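PDB 2PEF: serine protease inhibitor from Thermoanaerobacter tengcongensis, which probably inhibits serine-type endopeptidases, as members of the serpin family generally do, and is captured here in the latent state. Local coordinates for residues S17-L20 against F21-S24; Y73-T76 against Y77-L81; S139-N142 against G143-K147; T243-K246 against F247-I251; I355-N358 against S359-L362. One frame throughout, in Å; residues are numbered along the deposited sequence.

Each of the five contacts is local, at a helix end, along a helix or round a turn, and their chemistry follows their place in the fold. Contacts 1 and 5 are largely buried, the other three partly so. Contacts 1, 3 and 4 illustrate helix termini: a carbonyl held by a hydroxyl, a Schellman motif and an N-cap threonine. Contact 2 follows the last turns of a helix, with Y75 and K79 paired outside while Y73 and Y77 turn inward. Contact 5 is a hairpin turn wrapped round a buried carboxylate, which Y77 also reaches. I18 of contact 1 packs on F247 of contact 4, which with I248 meets N361 of contact 5. Contact 3 touches no other.

Contact 1: S17-L20 against F21-S24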
loop_
_atom_site.group_PDB
_atom_site.type_symbol
_atom_site.label_atom_id
_atom_site.label_comp_id
_atom_site.label_asym_id
_atom_site.label_seq_id
_atom_site.Cartn_x
_atom_site.Cartn_y
_atom_site.Cartn_z
ATOM N N SER A 17 -0.949 -9.451 -1.514
ATOM C CA SER A 17 -1.670 -8.288 -1.009
ATOM C C SER A 17 -2.459 -8.607 0.255
ATOM O O SER A 17 -2.381 -7.872 1.246
ATOM C CB SER A 17 -2.597 -7.725 -2.093
ATOM O OG SER A 17 -1.837 -7.202 -3.174
ATOM N N ILE A 18 -3.210 -9.708 0.223
ATOM C CA ILE A 18 -4.046 -10.100 1.361
ATOM C C ILE A 18 -3.219 -10.649 2.526
ATOM O O ILE A 18 -3.524 -10.380 3.687
ATOM C CB ILE A 18 -5.194 -11.062 0.930
ATOM C CG1 ILE A 18 -6.131 -10.364 -0.070
ATOM C CG2 ILE A 18 -5.982 -11.583 2.141
ATOM C CD1 ILE A 18 -6.754 -9.043 0.420
ATOM N N GLU A 19 -2.157 -11.392 2.224
ATOM C CA GLU A 19 -1.264 -11.860 3.286
ATOM C C GLU A 19 -0.570 -10.681 3.969
ATOM O O GLU A 19 -0.437 -10.652 5.195
ATOM C CB GLU A 19 -0.242 -12.875 2.768
ATOM C CG GLU A 19 -0.843 -14.224 2.377
ATOM C CD GLU A 19 -1.689 -14.852 3.479
ATOM O OE1 GLU A 19 -1.179 -15.001 4.608
ATOM O OE2 GLU A 19 -2.865 -15.192 3.212
ATOM N N LEU A 20 -0.148 -9.699 3.174
ATOM C CA LEU A 20 0.419 -8.470 3.718
ATOM C C LEU A 20 -0.597 -7.757 4.614
ATOM O O LEU A 20 -0.294 -7.436 5.762
ATOM C CB LEU A 20 0.888 -7.543 2.589
ATOM C CG LEU A 20 1.781 -6.358 2.954
ATOM C CD1 LEU A 20 3.108 -6.822 3.558
ATOM C CD2 LEU A 20 2.026 -5.490 1.723
ATOM N N PHE A 21 -1.804 -7.538 4.086
ATOM C CA PHE A 21 -2.886 -6.893 4.835
ATOM C C PHE A 21 -3.213 -7.601 6.148
ATOM O O PHE A 21 -3.201 -6.978 7.210
ATOM C CB PHE A 21 -4.138 -6.762 3.960
ATOM C CG PHE A 21 -5.344 -6.219 4.686
ATOM C CD1 PHE A 21 -5.335 -4.935 5.224
ATOM C CD2 PHE A 21 -6.499 -6.986 4.807
ATOM C CE1 PHE A 21 -6.460 -4.430 5.880
ATOM C CE2 PHE A 21 -7.622 -6.490 5.460
ATOM C CZ PHE A 21 -7.603 -5.213 5.998
ATOM N N LYS A 22 -3.473 -8.906 6.081
ATOM C CA LYS A 22 -3.963 -9.642 7.252
ATOM C C LYS A 22 -2.931 -9.769 8.379
ATOM O O LYS A 22 -3.274 -10.157 9.503
ATOM C CB LYS A 22 -4.519 -11.013 6.844
ATOM C CG LYS A 22 -3.468 -12.064 6.515
ATOM C CD LYS A 22 -4.076 -13.230 5.745
ATOM C CE LYS A 22 -5.003 -14.066 6.607
ATOM N NZ LYS A 22 -5.550 -15.233 5.854
ATOM N N ASN A 23 -1.678 -9.444 8.073
ATOM C CA ASN A 23 -0.617 -9.433 9.073
ATOM C C ASN A 23 -0.196 -8.022 9.513
ATOM O O ASN A 23 0.740 -7.862 10.303
ATOM C CB ASN A 23 0.584 -10.250 8.581
ATOM C CG ASN A 23 0.283 -11.738 8.506
ATOM O OD1 ASN A 23 0.257 -12.326 7.422
ATOM N ND2 ASN A 23 0.047 -12.358 9.663
ATOM N N SER A 24 -0.913 -7.013 9.019
ATOM C CA SER A 24 -0.595 -5.605 9.278
ATOM C C SER A 24 -1.711 -4.873 10.034
ATOM O O SER A 24 -1.738 -3.638 10.087
ATOM C CB SER A 24 -0.310 -4.884 7.957
ATOM O OG SER A 24 0.753 -5.499 7.253
#
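With OG turned beside its own backbone N (chi1 -58°), S24 reaches back to the carbonyl of L20, while K22, whose CG sits between backbone N and carbonyl carbon (chi1 76°), lays its chain alongside E19. K22 lies at the C-terminal end of helix 7-22, the first helix of this serpin, and S24 in the turn just after it; they exemplify how a helix hands its last carbonyls to whichever donors the following turn supplies. The regular pattern still holds where F21 N bonds to S17 O at 2.9 Å and K22 N to I18 O at 2.8 Å. It then frays: N23 N makes weak bonds to E19 O and L20 O. The side chains of L20 and F21 turn inward, both meeting I33, and F21 also packs on I366 and T368 of strand 362-372. On the outer side E19 and K22 point the same way, and K22 CD lies 3.4 Å from E19 OE2. Their salt bridge is long, 3.8 Å from K22 NZ to E19 OE2, and the ammonium also bonds to the backbone oxygens of K240 and L242. That lysine therefore pins the helix end to the chain leading into helix 244-252. L20 O gains a firmer partner in S24, whose OG donates to it at 2.7 Å, coming in 36° above the carbonyl plane.

Contact 2: Y73-T76 against Y77-L81; sequences YLYT and YMKKL
Y77 starts the second half of this pairing by donating its backbone N to Y73 O at 2.7 Å. The segment forms the last turns of helix 67-80, and the contact is a worked case of i to i+4 pairing in an amphipathic helix of the serpin fold. The Y77 ring heads inward against F9, L362 and I364, and its hydroxyl finds D357 at the turn between strands 345-357 and 362-372. M78 N follows, bonding to L74 O at 2.8 Å; its side chain folds back over that same carbonyl, with chi3 at -79° bringing CE to 3.5 Å from L74 O, and meets L40, I91 and N93 beyond. K79 runs outward almost fully extended beside Y75. Its CD lies 4.1 Å from Y75 CZ, and NZ donates to Y75 OH across 3.3 Å, although the stronger partner of this ammonium is the carboxylate of E2. A phenylalanine in place of Y75 lacks the hydroxyl, and would probably cost the K79 ammonium this second partner and leave its outer chain freer to swing. K80 closes the helical pattern through its N to T76 O, with a bent N-H angle of 131°. L81 then leaves helical geometry, folding back so that its CG rests 4.0 Å above the plane of the Y77 ring, offset toward the rim.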
loop_
_atom_site.group_PDB
_atom_site.type_symbol
_atom_site.label_atom_id
_atom_site.label_comp_id
_atom_site.label_asym_id
_atom_site.label_seq_id
_atom_site.Cartn_x
_atom_site.Cartn_y
_atom_site.Cartn_z
ATOM N N TYR A 73 6.172 -7.706 -15.405
ATOM C CA TYR A 73 4.793 -7.553 -14.943
ATOM C C TYR A 73 4.547 -6.183 -14.310
ATOM O O TYR A 73 3.566 -5.505 -14.625
ATOM C CB TYR A 73 4.458 -8.626 -13.907
ATOM C CG TYR A 73 3.995 -9.966 -14.434
ATOM C CD1 TYR A 73 4.520 -11.149 -13.908
ATOM C CD2 TYR A 73 3.021 -10.064 -15.428
ATOM C CE1 TYR A 73 4.093 -12.389 -14.360
ATOM C CE2 TYR A 73 2.587 -11.307 -15.890
ATOM C CZ TYR A 73 3.126 -12.462 -15.346
ATOM O OH TYR A 73 2.712 -13.695 -15.790
ATOM N N LEU A 74 5.435 -5.786 -13.402
ATOM C CA LEU A 74 5.255 -4.542 -12.660
ATOM C C LEU A 74 5.441 -3.321 -13.552
ATOM O O LEU A 74 4.681 -2.355 -13.457
ATOM C CB LEU A 74 6.184 -4.492 -11.444
ATOM C CG LEU A 74 5.799 -5.438 -10.303
ATOM C CD1 LEU A 74 6.826 -5.373 -9.197
ATOM C CD2 LEU A 74 4.403 -5.127 -9.758
ATOM N N TYR A 75 6.439 -3.379 -14.431
ATOM C CA TYR A 75 6.623 -2.344 -15.435
ATOM C C TYR A 75 5.349 -2.168 -16.262
ATOM O O TYR A 75 4.900 -1.051 -16.484
ATOM C CB TYR A 75 7.820 -2.671 -16.338
ATOM C CG TYR A 75 7.887 -1.845 -17.598
ATOM C CD1 TYR A 75 8.351 -0.531 -17.568
ATOM C CD2 TYR A 75 7.494 -2.380 -18.825
ATOM C CE1 TYR A 75 8.417 0.233 -18.724
ATOM C CE2 TYR A 75 7.552 -1.621 -19.989
ATOM C CZ TYR A 75 8.015 -0.320 -19.931
ATOM O OH TYR A 75 8.067 0.422 -21.085
ATOM N N THR A 76 4.759 -3.279 -16.694
ATOM C CA THR A 76 3.559 -3.239 -17.523
ATOM C C THR A 76 2.353 -2.760 -16.713
ATOM O O THR A 76 1.547 -1.954 -17.197
ATOM C CB THR A 76 3.273 -4.616 -18.142
ATOM O OG1 THR A 76 4.469 -5.110 -18.765
ATOM C CG2 THR A 76 2.161 -4.521 -19.179
ATOM N N TYR A 77 2.251 -3.250 -15.480
ATOM C CA TYR A 77 1.173 -2.854 -14.579
ATOM C C TYR A 77 1.182 -1.349 -14.337
ATOM O O TYR A 77 0.150 -0.688 -14.477
ATOM C CB TYR A 77 1.265 -3.608 -13.251
ATOM C CG TYR A 77 0.032 -3.466 -12.389
ATOM C CD1 TYR A 77 -1.214 -3.898 -12.847
ATOM C CD2 TYR A 77 0.110 -2.907 -11.114
ATOM C CE1 TYR A 77 -2.353 -3.776 -12.058
ATOM C CE2 TYR A 77 -1.028 -2.779 -10.313
ATOM C CZ TYR A 77 -2.254 -3.213 -10.794
ATOM O OH TYR A 77 -3.378 -3.083 -10.010
ATOM N N MET A 78 2.350 -0.813 -13.982
ATOM C CA MET A 78 2.515 0.626 -13.765
ATOM C C MET A 78 2.217 1.435 -15.028
ATOM O O MET A 78 1.599 2.503 -14.959
ATOM C CB MET A 78 3.926 0.940 -13.267
ATOM C CG MET A 78 4.203 0.488 -11.843
ATOM S SD MET A 78 5.778 1.125 -11.252
ATOM C CE MET A 78 6.915 -0.009 -12.044
ATOM N N LYS A 79 2.648 0.912 -16.172
ATOM C CA LYS A 79 2.424 1.551 -17.462
ATOM C C LYS A 79 0.935 1.675 -17.771
ATOM O O LYS A 79 0.512 2.651 -18.395
ATOM C CB LYS A 79 3.124 0.756 -18.570
ATOM C CG LYS A 79 3.158 1.437 -19.927
ATOM C CD LYS A 79 4.152 0.742 -20.839
ATOM C CE LYS A 79 4.255 1.432 -22.182
ATOM N NZ LYS A 79 5.413 0.905 -22.968
ATOM N N LYS A 80 0.149 0.697 -17.320
ATOM C CA LYS A 80 -1.272 0.618 -17.678
ATOM C C LYS A 80 -2.258 1.114 -16.612
ATOM O O LYS A 80 -3.462 1.220 -16.884
ATOM C CB LYS A 80 -1.627 -0.798 -18.144
ATOM C CG LYS A 80 -1.097 -1.122 -19.541
ATOM C CD LYS A 80 -1.494 -2.518 -20.025
ATOM C CE LYS A 80 -2.964 -2.613 -20.444
ATOM N NZ LYS A 80 -3.385 -1.590 -21.457
ATOM N N LEU A 81 -1.764 1.413 -15.411
ATOM C CA LEU A 81 -2.619 1.961 -14.359
ATOM C C LEU A 81 -3.075 3.358 -14.764
ATOM O O LEU A 81 -2.240 4.249 -14.947
ATOM C CB LEU A 81 -1.900 1.996 -13.004
ATOM C CG LEU A 81 -1.896 0.713 -12.171
ATOM C CD1 LEU A 81 -0.896 0.843 -11.027
ATOM C CD2 LEU A 81 -3.292 0.342 -11.646
#

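Contact 3: S139-N142 against G143-K147; sequences SKTN and GMIDK
T141 meets M144 and I145 through two acceptors, its carbonyl and its hydroxyl, and between them they fasten the turn that follows helix 127-140. M144 N donates to T141 O at 2.9 Å, closing a type I' beta turn from T141 to M144. The approach is well off the lone pairs, 55° above the carbonyl plane. One residue on, I145 N donates to T141 OG1 at 3.0 Å with a nearly straight N-H angle of 161°. The same OG1 is hydrogen-bonded to V137 O in the last turn of the helix, so a buried hydroxyl serves the helix behind it and the loop ahead. Its place follows from chi1 of 66°, which sets OG1 between the backbone N and the carbonyl carbon.

The helix itself ends in a Schellman motif with N142, at positive phi, as the C' residue: N142 N returns to S139 O at 3.2 Å, and G143 N bonds to the carbonyl five residues before it. G143 continues the turn, again at positive phi, which suits a residue without a side chain. M144 shields the turn's acceptor with carbon, its CB and CE each lying 3.2 Å from T141 O. T141 and M144 rest on A163 and A165 of strand 158-169 and on V328 and K324 of strand 322-331; the place of strand 322-331 beside 158-169 is consistent with the reactive centre loop inserted in the latent state. The chemistry implies a turn held from within: the backbone N-H groups of N142 to I145 each have an acceptor supplied by the helix end.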
loop_
_atom_site.group_PDB
_atom_site.type_symbol
_atom_site.label_atom_id
_atom_site.label_comp_id
_atom_site.label_asym_id
_atom_site.label_seq_id
_atom_site.Cartn_x
_atom_site.Cartn_y
_atom_site.Cartn_z
ATOM N N SER A 139 6.751 15.680 -2.208
ATOM C CA SER A 139 6.374 16.015 -3.587
ATOM C C SER A 139 5.605 14.880 -4.264
ATOM O O SER A 139 4.572 15.112 -4.904
ATOM C CB SER A 139 7.612 16.361 -4.420
ATOM O OG SER A 139 7.258 16.551 -5.783
ATOM N N LYS A 140 6.114 13.660 -4.115
ATOM C CA LYS A 140 5.565 12.500 -4.819
ATOM C C LYS A 140 4.242 11.998 -4.239
ATOM O O LYS A 140 3.524 11.228 -4.892
ATOM C CB LYS A 140 6.600 11.365 -4.886
ATOM C CG LYS A 140 7.934 11.741 -5.537
ATOM C CD LYS A 140 7.762 12.263 -6.957
ATOM C CE LYS A 140 9.104 12.504 -7.619
ATOM N NZ LYS A 140 8.951 13.276 -8.884
ATOM N N THR A 141 3.928 12.416 -3.012
ATOM C CA THR A 141 2.647 12.089 -2.384
ATOM C C THR A 141 1.730 13.311 -2.327
ATOM O O THR A 141 0.738 13.318 -1.597
ATOM C CB THR A 141 2.814 11.515 -0.949
ATOM O OG1 THR A 141 3.350 12.525 -0.083
ATOM C CG2 THR A 141 3.720 10.291 -0.944
ATOM N N ASN A 142 2.064 14.338 -3.106
ATOM C CA ASN A 142 1.318 15.601 -3.100
ATOM C C ASN A 142 0.967 16.060 -1.678
ATOM O O ASN A 142 -0.172 16.433 -1.383
ATOM C CB ASN A 142 0.079 15.508 -4.003
ATOM C CG ASN A 142 0.425 15.074 -5.423
ATOM O OD1 ASN A 142 1.323 15.632 -6.055
ATOM N ND2 ASN A 142 -0.284 14.071 -5.925
ATOM N N GLY A 143 1.967 16.006 -0.801
ATOM C CA GLY A 143 1.844 16.494 0.569
ATOM C C GLY A 143 1.152 15.573 1.557
ATOM O O GLY A 143 1.049 15.908 2.741
ATOM N N MET A 144 0.675 14.421 1.087
ATOM C CA MET A 144 -0.044 13.477 1.952
ATOM C C MET A 144 0.859 12.821 2.991
ATOM O O MET A 144 0.434 12.567 4.115
ATOM C CB MET A 144 -0.766 12.417 1.122
ATOM C CG MET A 144 -2.012 12.950 0.433
ATOM S SD MET A 144 -2.885 11.699 -0.521
ATOM C CE MET A 144 -2.002 11.764 -2.077
ATOM N N ILE A 145 2.101 12.545 2.606
ATOM C CA ILE A 145 3.108 12.070 3.549
ATOM C C ILE A 145 4.316 12.993 3.430
ATOM O O ILE A 145 4.974 13.024 2.391
ATOM C CB ILE A 145 3.474 10.583 3.299
ATOM C CG1 ILE A 145 2.275 9.692 3.646
ATOM C CG2 ILE A 145 4.674 10.165 4.147
ATOM C CD1 ILE A 145 2.159 8.452 2.812
ATOM N N ASP A 146 4.589 13.747 4.493
ATOM C CA ASP A 146 5.585 14.815 4.441
ATOM C C ASP A 146 6.978 14.405 4.912
ATOM O O ASP A 146 7.965 15.054 4.560
ATOM C CB ASP A 146 5.099 16.055 5.206
ATOM C CG ASP A 146 5.086 15.857 6.714
ATOM O OD1 ASP A 146 4.895 14.714 7.184
ATOM O OD2 ASP A 146 5.261 16.861 7.435
ATOM N N LYS A 147 7.044 13.340 5.714
ATOM C CA LYS A 147 8.308 12.856 6.282
ATOM C C LYS A 147 8.365 11.332 6.363
ATOM O O LYS A 147 7.370 10.687 6.691
ATOM C CB LYS A 147 8.521 13.435 7.684
ATOM C CG LYS A 147 9.081 14.847 7.709
ATOM C CD LYS A 147 9.600 15.205 9.095
#

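Contact 4: T243-K246 against F247-I251; sequences TGQK and FIDLI
F247 and I248 mark the tight side of this contact, Q245 and D249 its loose one, across the first two turns of helix 244-252 of the serpin fold. The helix begins with a textbook N-cap: T243 OG1 accepts from K246 N at 2.9 Å. T243 O then takes F247 N, also at 2.9 Å, almost along the C=O axis. The phenyl ring passes inward to I18, I366 and P363, and I248, with CG1 3.4 Å from G244 O, packs on Y11 and A14 of helix 7-22. L250 is buried as well, against L242. On the solvent side D249 N bonds to Q245 O at 2.9 Å, while the two polar side chains cross obliquely, amide and carboxylate planes 53° apart, with D249 OD2 3.8 Å from Q245 CG. An alanine in place of D249 removes the carboxylate and would probably leave the Q245 amide without this neighbour and less fixed in its rotation. Back on the buried side, L250 has its CG between backbone N and carbonyl carbon (chi1 70°), a torsion that folds CD2 back to 3.5 Å from K246 O.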
loop_
_atom_site.group_PDB
_atom_site.type_symbol
_atom_site.label_atom_id
_atom_site.label_comp_id
_atom_site.label_asym_id
_atom_site.label_seq_id
_atom_site.Cartn_x
_atom_site.Cartn_y
_atom_site.Cartn_z
ATOM N N THR A 243 -8.386 -14.471 1.834
ATOM C CA THR A 243 -7.274 -14.913 1.000
ATOM C C THR A 243 -7.319 -14.047 -0.252
ATOM O O THR A 243 -8.325 -13.388 -0.509
ATOM C CB THR A 243 -7.410 -16.392 0.578
ATOM O OG1 THR A 243 -8.529 -16.537 -0.307
ATOM C CG2 THR A 243 -7.583 -17.314 1.789
ATOM N N GLY A 244 -6.246 -14.049 -1.041
ATOM C CA GLY A 244 -6.263 -13.359 -2.333
ATOM C C GLY A 244 -7.448 -13.806 -3.175
ATOM O O GLY A 244 -8.174 -12.978 -3.720
ATOM N N GLN A 245 -7.647 -15.127 -3.251
ATOM C CA GLN A 245 -8.757 -15.732 -4.000
ATOM C C GLN A 245 -10.112 -15.216 -3.521
ATOM O O GLN A 245 -10.954 -14.807 -4.322
ATOM C CB GLN A 245 -8.703 -17.265 -3.873
ATOM C CG GLN A 245 -9.837 -18.022 -4.552
ATOM C CD GLN A 245 -9.735 -18.011 -6.065
ATOM O OE1 GLN A 245 -10.615 -17.488 -6.752
ATOM N NE2 GLN A 245 -8.656 -18.581 -6.594
ATOM N N LYS A 246 -10.305 -15.227 -2.206
ATOM C CA LYS A 246 -11.558 -14.790 -1.605
ATOM C C LYS A 246 -11.826 -13.309 -1.827
ATOM O O LYS A 246 -12.975 -12.907 -2.034
ATOM C CB LYS A 246 -11.587 -15.120 -0.115
ATOM C CG LYS A 246 -11.840 -16.587 0.166
ATOM C CD LYS A 246 -12.198 -16.819 1.622
ATOM C CE LYS A 246 -12.557 -18.274 1.868
ATOM N NZ LYS A 246 -13.834 -18.665 1.195
ATOM N N PHE A 247 -10.769 -12.501 -1.808
ATOM C CA PHE A 247 -10.923 -11.068 -2.064
ATOM C C PHE A 247 -11.344 -10.782 -3.508
ATOM O O PHE A 247 -12.281 -10.022 -3.741
ATOM C CB PHE A 247 -9.642 -10.303 -1.714
ATOM C CG PHE A 247 -9.767 -8.814 -1.884
ATOM C CD1 PHE A 247 -10.428 -8.049 -0.931
ATOM C CD2 PHE A 247 -9.238 -8.181 -3.006
ATOM C CE1 PHE A 247 -10.560 -6.677 -1.084
ATOM C CE2 PHE A 247 -9.362 -6.803 -3.167
ATOM C CZ PHE A 247 -10.030 -6.054 -2.201
ATOM N N ILE A 248 -10.650 -11.381 -4.475
ATOM C CA ILE A 248 -11.010 -11.185 -5.881
ATOM C C ILE A 248 -12.436 -11.686 -6.115
ATOM O O ILE A 248 -13.236 -11.013 -6.776
ATOM C CB ILE A 248 -10.011 -11.869 -6.863
ATOM C CG1 ILE A 248 -8.577 -11.349 -6.668
ATOM C CG2 ILE A 248 -10.456 -11.686 -8.315
ATOM C CD1 ILE A 248 -8.370 -9.846 -6.928
ATOM N N ASP A 249 -12.755 -12.850 -5.547
ATOM C CA ASP A 249 -14.074 -13.468 -5.724
ATOM C C ASP A 249 -15.228 -12.659 -5.140
ATOM O O ASP A 249 -16.298 -12.606 -5.732
ATOM C CB ASP A 249 -14.092 -14.895 -5.161
ATOM C CG ASP A 249 -13.391 -15.891 -6.066
ATOM O OD1 ASP A 249 -12.903 -15.494 -7.146
ATOM O OD2 ASP A 249 -13.329 -17.083 -5.694
ATOM N N LEU A 250 -15.023 -12.034 -3.985
ATOM C CA LEU A 250 -16.099 -11.265 -3.367
ATOM C C LEU A 250 -16.475 -10.035 -4.201
ATOM O O LEU A 250 -17.638 -9.626 -4.213
ATOM C CB LEU A 250 -15.786 -10.914 -1.904
ATOM C CG LEU A 250 -14.703 -9.901 -1.526
ATOM C CD1 LEU A 250 -15.249 -8.478 -1.556
ATOM C CD2 LEU A 250 -14.162 -10.217 -0.139
ATOM N N ILE A 251 -15.497 -9.474 -4.912
ATOM C CA ILE A 251 -15.741 -8.359 -5.828
ATOM C C ILE A 251 -16.408 -8.865 -7.108
ATOM O O ILE A 251 -17.400 -8.288 -7.566
ATOM C CB ILE A 251 -14.434 -7.588 -6.175
ATOM C CG1 ILE A 251 -13.857 -6.904 -4.932
ATOM C CG2 ILE A 251 -14.685 -6.561 -7.280
ATOM C CD1 ILE A 251 -12.385 -6.542 -5.055
#

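Contact 5: I355-N358 against S359-L362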
loop_
_atom_site.group_PDB
_atom_site.type_symbol
_atom_site.label_atom_id
_atom_site.label_comp_id
_atom_site.label_asym_id
_atom_site.label_seq_id
_atom_site.Cartn_x
_atom_site.Cartn_y
_atom_site.Cartn_z
ATOM N N ILE A 355 -9.347 0.373 -2.049
ATOM C CA ILE A 355 -9.395 1.108 -3.300
ATOM C C ILE A 355 -8.861 0.135 -4.346
ATOM O O ILE A 355 -7.701 -0.284 -4.267
ATOM C CB ILE A 355 -8.531 2.387 -3.238
ATOM C CG1 ILE A 355 -9.079 3.336 -2.160
ATOM C CG2 ILE A 355 -8.461 3.054 -4.613
ATOM C CD1 ILE A 355 -8.154 4.479 -1.809
ATOM N N ILE A 356 -9.709 -0.238 -5.304
ATOM C CA ILE A 356 -9.347 -1.271 -6.280
ATOM C C ILE A 356 -9.174 -0.755 -7.706
ATOM O O ILE A 356 -9.850 0.179 -8.143
ATOM C CB ILE A 356 -10.343 -2.488 -6.279
ATOM C CG1 ILE A 356 -11.769 -2.052 -6.646
ATOM C CG2 ILE A 356 -10.301 -3.227 -4.940
ATOM C CD1 ILE A 356 -12.681 -3.182 -7.138
ATOM N N ASP A 357 -8.247 -1.394 -8.413
ATOM C CA ASP A 357 -8.056 -1.229 -9.842
ATOM C C ASP A 357 -9.085 -2.137 -10.517
ATOM O O ASP A 357 -8.986 -3.364 -10.442
ATOM C CB ASP A 357 -6.606 -1.619 -10.179
ATOM C CG ASP A 357 -6.397 -2.028 -11.634
ATOM O OD1 ASP A 357 -7.113 -1.542 -12.534
ATOM O OD2 ASP A 357 -5.473 -2.840 -11.868
ATOM N N ASN A 358 -10.082 -1.527 -11.161
ATOM C CA ASN A 358 -11.178 -2.286 -11.771
ATOM C C ASN A 358 -10.792 -3.225 -12.917
ATOM O O ASN A 358 -11.559 -4.131 -13.260
ATOM C CB ASN A 358 -12.325 -1.354 -12.179
ATOM C CG ASN A 358 -13.086 -0.813 -10.986
ATOM O OD1 ASN A 358 -13.308 -1.522 -10.003
ATOM N ND2 ASN A 358 -13.496 0.453 -11.067
ATOM N N SER A 359 -9.609 -3.029 -13.496
ATOM C CA SER A 359 -9.138 -3.914 -14.568
ATOM C C SER A 359 -8.671 -5.275 -14.044
ATOM O O SER A 359 -8.613 -6.247 -14.801
ATOM C CB SER A 359 -8.028 -3.248 -15.391
ATOM O OG SER A 359 -6.800 -3.220 -14.678
ATOM N N THR A 360 -8.343 -5.340 -12.752
ATOM C CA THR A 360 -7.776 -6.554 -12.150
ATOM C C THR A 360 -8.471 -6.966 -10.850
ATOM O O THR A 360 -8.363 -8.117 -10.426
ATOM C CB THR A 360 -6.276 -6.375 -11.821
ATOM O OG1 THR A 360 -6.126 -5.304 -10.880
ATOM C CG2 THR A 360 -5.453 -6.086 -13.076
ATOM N N ASN A 361 -9.170 -6.016 -10.225
ATOM C CA ASN A 361 -9.730 -6.163 -8.874
ATOM C C ASN A 361 -8.679 -6.186 -7.754
ATOM O O ASN A 361 -8.989 -6.496 -6.602
ATOM C CB ASN A 361 -10.691 -7.352 -8.781
ATOM C CG ASN A 361 -11.990 -7.097 -9.507
ATOM O OD1 ASN A 361 -12.387 -5.949 -9.699
ATOM N ND2 ASN A 361 -12.661 -8.166 -9.919
ATOM N N LEU A 362 -7.445 -5.813 -8.092
ATOM C CA LEU A 362 -6.363 -5.734 -7.113
ATOM C C LEU A 362 -6.477 -4.501 -6.217
ATOM O O LEU A 362 -6.797 -3.414 -6.696
ATOM C CB LEU A 362 -5.002 -5.740 -7.816
ATOM C CG LEU A 362 -4.571 -7.066 -8.447
ATOM C CD1 LEU A 362 -3.349 -6.865 -9.334
ATOM C CD2 LEU A 362 -4.291 -8.116 -7.379
HETATM O O HOH W 1 -14.180 -4.103 -10.429
#
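D357 is unusual in folding its carboxylate into the very turn that follows it, where S359 and T360 give it three hydrogen bonds. The setting is the beta hairpin that joins strands 345-357 and 362-372 of the serpin fold, and it exemplifies a tight reversal organised by one acidic side chain. With CG anti to the backbone N (chi1 157°), the carboxylate swings over the turn. OD1 receives S359 OG at 2.7 Å on its syn side, close to the carboxylate plane, and S359 N from well above that plane, an Asx-turn bond. OD2 takes T360 OG1 at 2.7 Å, again from above, 61° out of plane. OD2 is also bonded by Y77, so a largely buried charge is widely shared and would probably be stabilised as the anion.

The backbone carbonyl is gripped twice as well: D357 O accepts N361 N at 2.7 Å and T360 N at 3.1 Å. N361 lies at positive phi (70°), which lets the chain double back until D357 N meets L362 O at 3.0 Å. T360 OG1, while donating to D357 OD2, also accepts L362 N in an ST turn. I356 backs the inner side with F247 and I251 of helix 244-252, while N358 ND2 ties the turn to S223 and N220. A water bridges the two asparagines, donating to N358 OD1 at 2.8 Å and to N361 OD1 at 2.7 Å.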